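Local coordinates for protein gastrodianin-4 (Gastrodia elata, PDB 1XD6) that probably binds mannose as a monomeric monocot (bulb-type) lectin of an orchid, and is classed as an antifungal protein, at residues N61-I64 with R69-W72; K8-G11 with S15-E18; C29-Y34 with C52-Q57. All blocks are in the same frame, centred on the assembly; numbering follows the deposited sequence.

Interaction 1 (N61-I64 with R69-W72)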
loop_
_atom_site.group_PDB
_atom_site.type_symbol
_atom_site.label_atom_id
_atom_site.label_comp_id
_atom_site.label_asym_id
_atom_site.label_seq_id
_atom_site.Cartn_x
_atom_site.Cartn_y
_atom_site.Cartn_z
ATOM N N ASN A 61 -3.187 4.061 8.930
ATOM C CA ASN A 61 -4.071 3.180 8.158
ATOM C C ASN A 61 -3.741 3.315 6.666
ATOM O O ASN A 61 -3.650 4.427 6.142
ATOM C CB ASN A 61 -5.538 3.562 8.401
ATOM C CG ASN A 61 -6.429 2.368 8.730
ATOM O OD1 ASN A 61 -5.981 1.220 8.797
ATOM N ND2 ASN A 61 -7.722 2.645 8.930
ATOM N N LEU A 62 -3.540 2.183 5.998
ATOM C CA LEU A 62 -3.451 2.164 4.544
ATOM C C LEU A 62 -4.862 1.918 4.009
ATOM O O LEU A 62 -5.487 0.959 4.403
ATOM C CB LEU A 62 -2.496 1.057 4.096
ATOM C CG LEU A 62 -2.064 1.055 2.641
ATOM C CD1 LEU A 62 -1.266 2.318 2.326
ATOM C CD2 LEU A 62 -1.271 -0.245 2.327
ATOM N N VAL A 63 -5.376 2.797 3.146
ATOM C CA VAL A 63 -6.775 2.710 2.713
ATOM C C VAL A 63 -6.910 2.940 1.215
ATOM O O VAL A 63 -6.348 3.896 0.673
ATOM C CB VAL A 63 -7.698 3.734 3.461
ATOM C CG1 VAL A 63 -9.188 3.519 3.084
ATOM C CG2 VAL A 63 -7.507 3.672 4.984
ATOM N N ILE A 64 -7.657 2.060 0.552
ATOM C CA ILE A 64 -8.068 2.263 -0.838
ATOM C C ILE A 64 -9.402 3.024 -0.836
ATOM O O ILE A 64 -10.354 2.582 -0.203
ATOM C CB ILE A 64 -8.228 0.906 -1.570
ATOM C CG1 ILE A 64 -6.906 0.119 -1.582
ATOM C CG2 ILE A 64 -8.746 1.111 -3.024
ATOM C CD1 ILE A 64 -7.050 -1.376 -2.023
ATOM N N ARG A 69 -15.589 6.903 -0.647
ATOM C CA ARG A 69 -15.815 5.610 0.002
ATOM C C ARG A 69 -14.548 4.771 0.145
ATOM O O ARG A 69 -13.786 4.620 -0.812
ATOM C CB ARG A 69 -16.836 4.802 -0.782
ATOM C CG ARG A 69 -18.149 5.532 -0.998
ATOM C CD ARG A 69 -19.341 4.670 -0.690
ATOM N NE ARG A 69 -20.051 4.237 -1.895
ATOM C CZ ARG A 69 -19.675 3.236 -2.680
ATOM N NH1 ARG A 69 -18.571 2.552 -2.413
ATOM N NH2 ARG A 69 -20.399 2.921 -3.751
ATOM N N ALA A 70 -14.360 4.205 1.336
ATOM C CA ALA A 70 -13.269 3.263 1.591
ATOM C C ALA A 70 -13.615 1.886 1.009
ATOM O O ALA A 70 -14.687 1.371 1.262
ATOM C CB ALA A 70 -12.998 3.152 3.088
ATOM N N MET A 71 -12.698 1.313 0.231
ATOM C CA MET A 71 -12.876 0.007 -0.397
ATOM C C MET A 71 -12.209 -1.095 0.430
ATOM O O MET A 71 -12.657 -2.256 0.432
ATOM C CB MET A 71 -12.279 0.018 -1.800
ATOM C CG MET A 71 -12.981 0.957 -2.787
ATOM S SD MET A 71 -14.703 0.463 -3.108
ATOM C CE MET A 71 -15.603 1.634 -2.140
ATOM N N TRP A 72 -11.148 -0.718 1.141
ATOM C CA TRP A 72 -10.281 -1.659 1.839
ATOM C C TRP A 72 -9.404 -0.868 2.788
ATOM O O TRP A 72 -8.974 0.228 2.457
ATOM C CB TRP A 72 -9.396 -2.381 0.826
ATOM C CG TRP A 72 -8.451 -3.395 1.414
ATOM C CD1 TRP A 72 -8.688 -4.734 1.594
ATOM C CD2 TRP A 72 -7.115 -3.157 1.882
ATOM N NE1 TRP A 72 -7.585 -5.334 2.151
ATOM C CE2 TRP A 72 -6.602 -4.396 2.333
ATOM C CE3 TRP A 72 -6.293 -2.016 1.962
ATOM C CZ2 TRP A 72 -5.315 -4.533 2.863
ATOM C CZ3 TRP A 72 -5.007 -2.151 2.504
ATOM C CH2 TRP A 72 -4.533 -3.406 2.936
#

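Interaction 2 (K8-G11 with S15-E18)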
loop_
_atom_site.group_PDB
_atom_site.type_symbol
_atom_site.label_atom_id
_atom_site.label_comp_id
_atom_site.label_asym_id
_atom_site.label_seq_id
_atom_site.Cartn_x
_atom_site.Cartn_y
_atom_site.Cartn_z
ATOM N N LYS A 8 0.200 11.169 1.792
ATOM C CA LYS A 8 0.355 11.053 0.345
ATOM C C LYS A 8 -0.484 9.890 -0.178
ATOM O O LYS A 8 -0.924 9.034 0.577
ATOM C CB LYS A 8 1.827 10.834 -0.047
ATOM C CG LYS A 8 2.768 12.015 0.218
ATOM C CD LYS A 8 2.585 13.141 -0.808
ATOM C CE LYS A 8 3.855 13.973 -0.967
ATOM N NZ LYS A 8 4.504 14.293 0.351
ATOM N N SER A 9 -0.689 9.865 -1.484
ATOM C CA SER A 9 -1.489 8.828 -2.091
ATOM C C SER A 9 -0.877 8.399 -3.414
ATOM O O SER A 9 -0.061 9.118 -3.991
ATOM C CB SER A 9 -2.947 9.310 -2.249
ATOM O OG SER A 9 -2.999 10.524 -2.966
ATOM N N LEU A 10 -1.230 7.196 -3.850
ATOM C CA LEU A 10 -0.937 6.744 -5.200
ATOM C C LEU A 10 -2.239 6.748 -5.993
ATOM O O LEU A 10 -3.217 6.151 -5.562
ATOM C CB LEU A 10 -0.360 5.319 -5.181
ATOM C CG LEU A 10 1.029 5.135 -4.563
ATOM C CD1 LEU A 10 1.450 3.672 -4.666
ATOM C CD2 LEU A 10 2.054 6.038 -5.239
ATOM N N GLY A 11 -2.235 7.406 -7.148
ATOM C CA GLY A 11 -3.363 7.358 -8.066
ATOM C C GLY A 11 -3.429 6.032 -8.796
ATOM O O GLY A 11 -2.590 5.148 -8.559
ATOM N N SER A 15 2.605 3.455 -8.305
ATOM C CA SER A 15 3.291 2.318 -7.706
ATOM C C SER A 15 4.527 2.698 -6.935
ATOM O O SER A 15 5.092 3.798 -7.102
ATOM C CB SER A 15 3.670 1.270 -8.766
ATOM O OG SER A 15 4.627 1.791 -9.663
ATOM N N LEU A 16 4.895 1.781 -6.045
ATOM C CA LEU A 16 6.213 1.754 -5.440
ATOM C C LEU A 16 7.000 0.681 -6.182
ATOM O O LEU A 16 6.437 -0.352 -6.570
ATOM C CB LEU A 16 6.111 1.390 -3.957
ATOM C CG LEU A 16 5.232 2.284 -3.075
ATOM C CD1 LEU A 16 5.227 1.798 -1.622
ATOM C CD2 LEU A 16 5.692 3.724 -3.153
ATOM N N ALA A 17 8.297 0.903 -6.360
ATOM C CA ALA A 17 9.125 -0.066 -7.065
ATOM C C ALA A 17 10.426 -0.303 -6.306
ATOM O O ALA A 17 10.881 0.547 -5.545
ATOM C CB ALA A 17 9.408 0.403 -8.511
ATOM N N GLU A 18 11.015 -1.470 -6.515
ATOM C CA GLU A 18 12.246 -1.838 -5.847
ATOM C C GLU A 18 12.778 -3.016 -6.619
ATOM O O GLU A 18 12.289 -4.142 -6.464
ATOM C CB GLU A 18 11.995 -2.213 -4.376
ATOM C CG GLU A 18 13.160 -1.838 -3.454
ATOM C CD GLU A 18 14.412 -2.647 -3.756
ATOM O OE1 GLU A 18 15.353 -2.103 -4.380
ATOM O OE2 GLU A 18 14.438 -3.837 -3.401
#

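Interaction 3 (C29-Y34 with C52-Q57)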
loop_
_atom_site.group_PDB
_atom_site.type_symbol
_atom_site.label_atom_id
_atom_site.label_comp_id
_atom_site.label_asym_id
_atom_site.label_seq_id
_atom_site.Cartn_x
_atom_site.Cartn_y
_atom_site.Cartn_z
ATOM N N CYS A 29 -8.731 -1.391 -9.472
ATOM C CA CYS A 29 -8.943 -1.225 -8.024
ATOM C C CYS A 29 -8.268 -2.271 -7.134
ATOM O O CYS A 29 -8.428 -2.233 -5.917
ATOM C CB CYS A 29 -10.431 -1.116 -7.660
ATOM S SG CYS A 29 -10.699 -0.236 -6.105
ATOM N N ASN A 30 -7.517 -3.189 -7.734
ATOM C CA ASN A 30 -6.741 -4.156 -6.961
ATOM C C ASN A 30 -5.398 -3.549 -6.562
ATOM O O ASN A 30 -4.746 -2.885 -7.368
ATOM C CB ASN A 30 -6.508 -5.438 -7.771
ATOM C CG ASN A 30 -6.438 -6.697 -6.902
ATOM O OD1 ASN A 30 -6.187 -7.802 -7.410
ATOM N ND2 ASN A 30 -6.633 -6.541 -5.608
ATOM N N LEU A 31 -4.990 -3.774 -5.322
ATOM C CA LEU A 31 -3.668 -3.370 -4.876
ATOM C C LEU A 31 -2.793 -4.615 -4.914
ATOM O O LEU A 31 -3.057 -5.580 -4.188
ATOM C CB LEU A 31 -3.714 -2.778 -3.458
ATOM C CG LEU A 31 -2.362 -2.289 -2.897
ATOM C CD1 LEU A 31 -1.741 -1.186 -3.772
ATOM C CD2 LEU A 31 -2.534 -1.821 -1.451
ATOM N N VAL A 32 -1.783 -4.623 -5.783
ATOM C CA VAL A 32 -1.042 -5.878 -6.040
ATOM C C VAL A 32 0.473 -5.757 -5.858
ATOM O O VAL A 32 1.079 -4.776 -6.274
ATOM C CB VAL A 32 -1.388 -6.485 -7.432
ATOM C CG1 VAL A 32 -0.782 -7.892 -7.591
ATOM C CG2 VAL A 32 -2.925 -6.599 -7.600
ATOM N N LEU A 33 1.069 -6.763 -5.221
ATOM C CA LEU A 33 2.529 -6.871 -5.170
ATOM C C LEU A 33 2.976 -7.882 -6.221
ATOM O O LEU A 33 2.531 -9.042 -6.198
ATOM C CB LEU A 33 3.036 -7.272 -3.779
ATOM C CG LEU A 33 4.570 -7.452 -3.660
ATOM C CD1 LEU A 33 5.360 -6.194 -4.036
ATOM C CD2 LEU A 33 4.935 -7.885 -2.247
ATOM N N TYR A 34 3.811 -7.415 -7.153
ATOM C CA TYR A 34 4.406 -8.259 -8.202
ATOM C C TYR A 34 5.873 -8.565 -7.926
ATOM O O TYR A 34 6.632 -7.673 -7.557
ATOM C CB TYR A 34 4.323 -7.569 -9.567
ATOM C CG TYR A 34 2.938 -7.541 -10.120
ATOM C CD1 TYR A 34 2.408 -8.664 -10.764
ATOM C CD2 TYR A 34 2.126 -6.418 -9.957
ATOM C CE1 TYR A 34 1.120 -8.662 -11.270
ATOM C CE2 TYR A 34 0.817 -6.405 -10.454
ATOM C CZ TYR A 34 0.325 -7.535 -11.104
ATOM O OH TYR A 34 -0.950 -7.549 -11.604
ATOM N N CYS A 52 -9.888 4.064 -8.230
ATOM C CA CYS A 52 -9.412 3.931 -6.870
ATOM C C CYS A 52 -8.061 4.596 -6.700
ATOM O O CYS A 52 -7.267 4.652 -7.652
ATOM C CB CYS A 52 -9.358 2.475 -6.454
ATOM S SG CYS A 52 -10.953 1.669 -6.667
ATOM N N ILE A 53 -7.832 5.130 -5.502
ATOM C CA ILE A 53 -6.544 5.680 -5.113
ATOM C C ILE A 53 -6.139 5.026 -3.789
ATOM O O ILE A 53 -7.002 4.650 -2.986
ATOM C CB ILE A 53 -6.598 7.242 -4.967
ATOM C CG1 ILE A 53 -7.590 7.667 -3.893
ATOM C CG2 ILE A 53 -6.949 7.908 -6.280
ATOM C CD1 ILE A 53 -6.924 8.033 -2.559
ATOM N N LEU A 54 -4.837 4.910 -3.571
ATOM C CA LEU A 54 -4.307 4.377 -2.335
ATOM C C LEU A 54 -3.871 5.524 -1.452
ATOM O O LEU A 54 -3.125 6.380 -1.897
ATOM C CB LEU A 54 -3.111 3.449 -2.618
ATOM C CG LEU A 54 -2.445 2.861 -1.365
ATOM C CD1 LEU A 54 -3.376 1.864 -0.711
ATOM C CD2 LEU A 54 -1.132 2.179 -1.740
ATOM N N LYS A 55 -4.329 5.546 -0.204
ATOM C CA LYS A 55 -3.944 6.612 0.699
ATOM C C LYS A 55 -3.232 6.075 1.928
ATOM O O LYS A 55 -3.783 5.250 2.669
ATOM C CB LYS A 55 -5.161 7.480 1.071
ATOM C CG LYS A 55 -4.844 8.611 2.041
ATOM C CD LYS A 55 -4.941 9.978 1.353
ATOM C CE LYS A 55 -4.144 11.025 2.140
ATOM N NZ LYS A 55 -3.958 12.291 1.357
ATOM N N MET A 56 -1.997 6.538 2.138
ATOM C CA MET A 56 -1.263 6.231 3.362
ATOM C C MET A 56 -1.664 7.336 4.326
ATOM O O MET A 56 -1.198 8.480 4.209
ATOM C CB MET A 56 0.250 6.219 3.113
ATOM C CG MET A 56 1.132 5.937 4.360
ATOM S SD MET A 56 0.955 4.270 5.073
ATOM C CE MET A 56 0.072 4.644 6.590
ATOM N N GLN A 57 -2.561 7.012 5.252
ATOM C CA GLN A 57 -3.199 8.049 6.073
ATOM C C GLN A 57 -2.295 8.454 7.216
ATOM O O GLN A 57 -1.460 7.665 7.671
ATOM C CB GLN A 57 -4.561 7.586 6.610
ATOM C CG GLN A 57 -5.623 7.430 5.536
ATOM C CD GLN A 57 -7.017 7.115 6.077
ATOM O OE1 GLN A 57 -7.992 7.208 5.342
ATOM N NE2 GLN A 57 -7.110 6.745 7.353
#

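Interaction 1 (N61-I64 with R69-W72)
W72 and I64 meet through two different settings of the first torsion. In W72 the ring carbon CG lies anti to the backbone N (chi1 -180°), sending the indole back along the neighbouring strand; in I64 the CG1 branch stands beside the backbone N (chi1 -60°), and the extended arm behind it places its terminal methyl against W72. I64 CD1 thus rests 3.8 Å from W72 CB and sits obliquely to the ring, near CE3. The six-membered part of the indole reaches on to L62, where W72 CZ3 lies 3.7 Å from L62 O and 4.2 Å from L62 CD2.

The backbones illustrate how a hairpin absorbs an extra residue. I64 N donates to W72 O at 3.0 Å, but the return bond comes from M71, whose N lies 2.7 Å from I64 O with an almost straight N-H...O angle of 178°. M71 and W72 together therefore face the single residue I64, the arrangement of a classic beta bulge. W72 O also receives a CA-H...O contact from V63 CA at 3.3 Å. Beside these bonds I64 CG2 packs 3.9 Å from M71 CB, the two side chains crossing at about a right angle, while V63 CG1 touches A70 CB at 3.8 Å.

These segments are the two arms of the hairpin formed by strands 62-66 and 69-73. N61 and V63 belong to the QxDxNxVxY signature that binds mannose in relatives; here N61 OD1 accepts hydrogen bonds from T76 N and S74 OG. Strand 69-73 is outermost in its four-stranded sheet, whereas 62-66 is flanked on its other side by strand 52-56, with V63 joined by a backbone hydrogen bond to K55 and both L62 and I64 packed on L54.

Interaction 2 (K8-G11 with S15-E18)
S15 opens its strand against the side chain of L10, which touches its backbone. L10 CD1 lies 3.8 Å from S15 CA, and the second methyl, L10 CD2, comes to 4.0 Å from S15 N, so both methyls of the fork rest on the S15 backbone. The S15 side chain itself leaves CA in the direction away from L10 and packs on L22 and I24. L10 can reach across because its CB points toward the other segment, and its CG stands beside the backbone N (chi1 -68°) with CD1 continuing the extended chain, which carries that methyl to S15.

At L16 the contact becomes one of side chain with side chain. L16 leaves its strand alongside L10, and the outer part then approaches, bringing L16 CG to 4.3 Å from L10 CD1. Apolar contact alone links the two segments, with no hydrogen bond between them: two edge strands of different sheets meet through one leucine.

Farther along, A17 and E18 draw away from strand 9-10: A17 pairs through its backbone with S1, and E18 packs on L87. Strand 9-10 is the edge of the sheet that continues through 52-56, where L10 has a backbone hydrogen bond to L54. Strand 15-18 is the edge of another sheet, pairing with 21-25 through L16 and F23, and L16 also packs on L85 of strand 84-87 in the third sheet.

Interaction 3 (C29-Y34 with C52-Q57)
C52 and C29 are joined by the disulfide of this chain, with C29 SG bonded to C52 SG at 2.0 Å. Its torsion about the sulfur-sulfur bond, -97°, gives the bridge left-handed twist close to the relaxed value for a disulfide. The two ends are set differently: C29 SG lies anti to its own backbone N (chi1 -155°), whereas C52 SG stands beside the backbone N, and the paired torsions let the bridge span CA atoms of C29 and C52 that are 5.3 Å apart. C29 itself sits in a turn of left-handed backbone conformation (phi 75°) just ahead of strand 31-35.

Bulb-type lectins are beta-prism II proteins, built of three four-stranded antiparallel sheets round a common interior. Strand 31-35 belongs to one of these sheets and strand 52-56 to another, so the disulfide ties neighbouring walls of the prism together covalently. N30, V32 and Y34 occupy positions of another copy of the mannose-site motif known from related lectins, and the intervening L31 points into the interior instead.

There L31 meets L54 of the facing sheet. Both leucines carry CG anti to the backbone N, and their side chains cross at about a right angle, so that the two forks meet methyl against methyl: L31 CD2 lies 3.9 Å from L54 CD1, and L31 CD1 lies 4.0 Å from L54 CD2. With CA atoms of L31 and L54 8.2 Å apart, no backbone bond joins the strands, and L31 and L54 touch through these branches. F23 packs on L31 from strand 21-25, and M25 of the same strand reaches L54. I64 lies against both cysteines, while C29 O is held by T45 OG1 and L31 pairs with S43.

In the fold
Along the chain interaction 2 comes first, then interaction 3, then interaction 1. Strand 52-56 connects them: it lies between strands 9-10 and 62-66 in one four-stranded sheet, so interaction 3 touches both of the others, its centre about 8 Å from each. Interactions 1 and 2 stand about 15 Å apart between centres, near opposite edges of that sheet, and do not touch. Interaction 1 stays within the sheet as its terminal hairpin, whereas interactions 2 and 3 cross to the sheet holding strands 15-18 and 31-35. Together they illustrate how a beta-prism combines hairpin pairing with contacts between walls, all within a single-chain assembly.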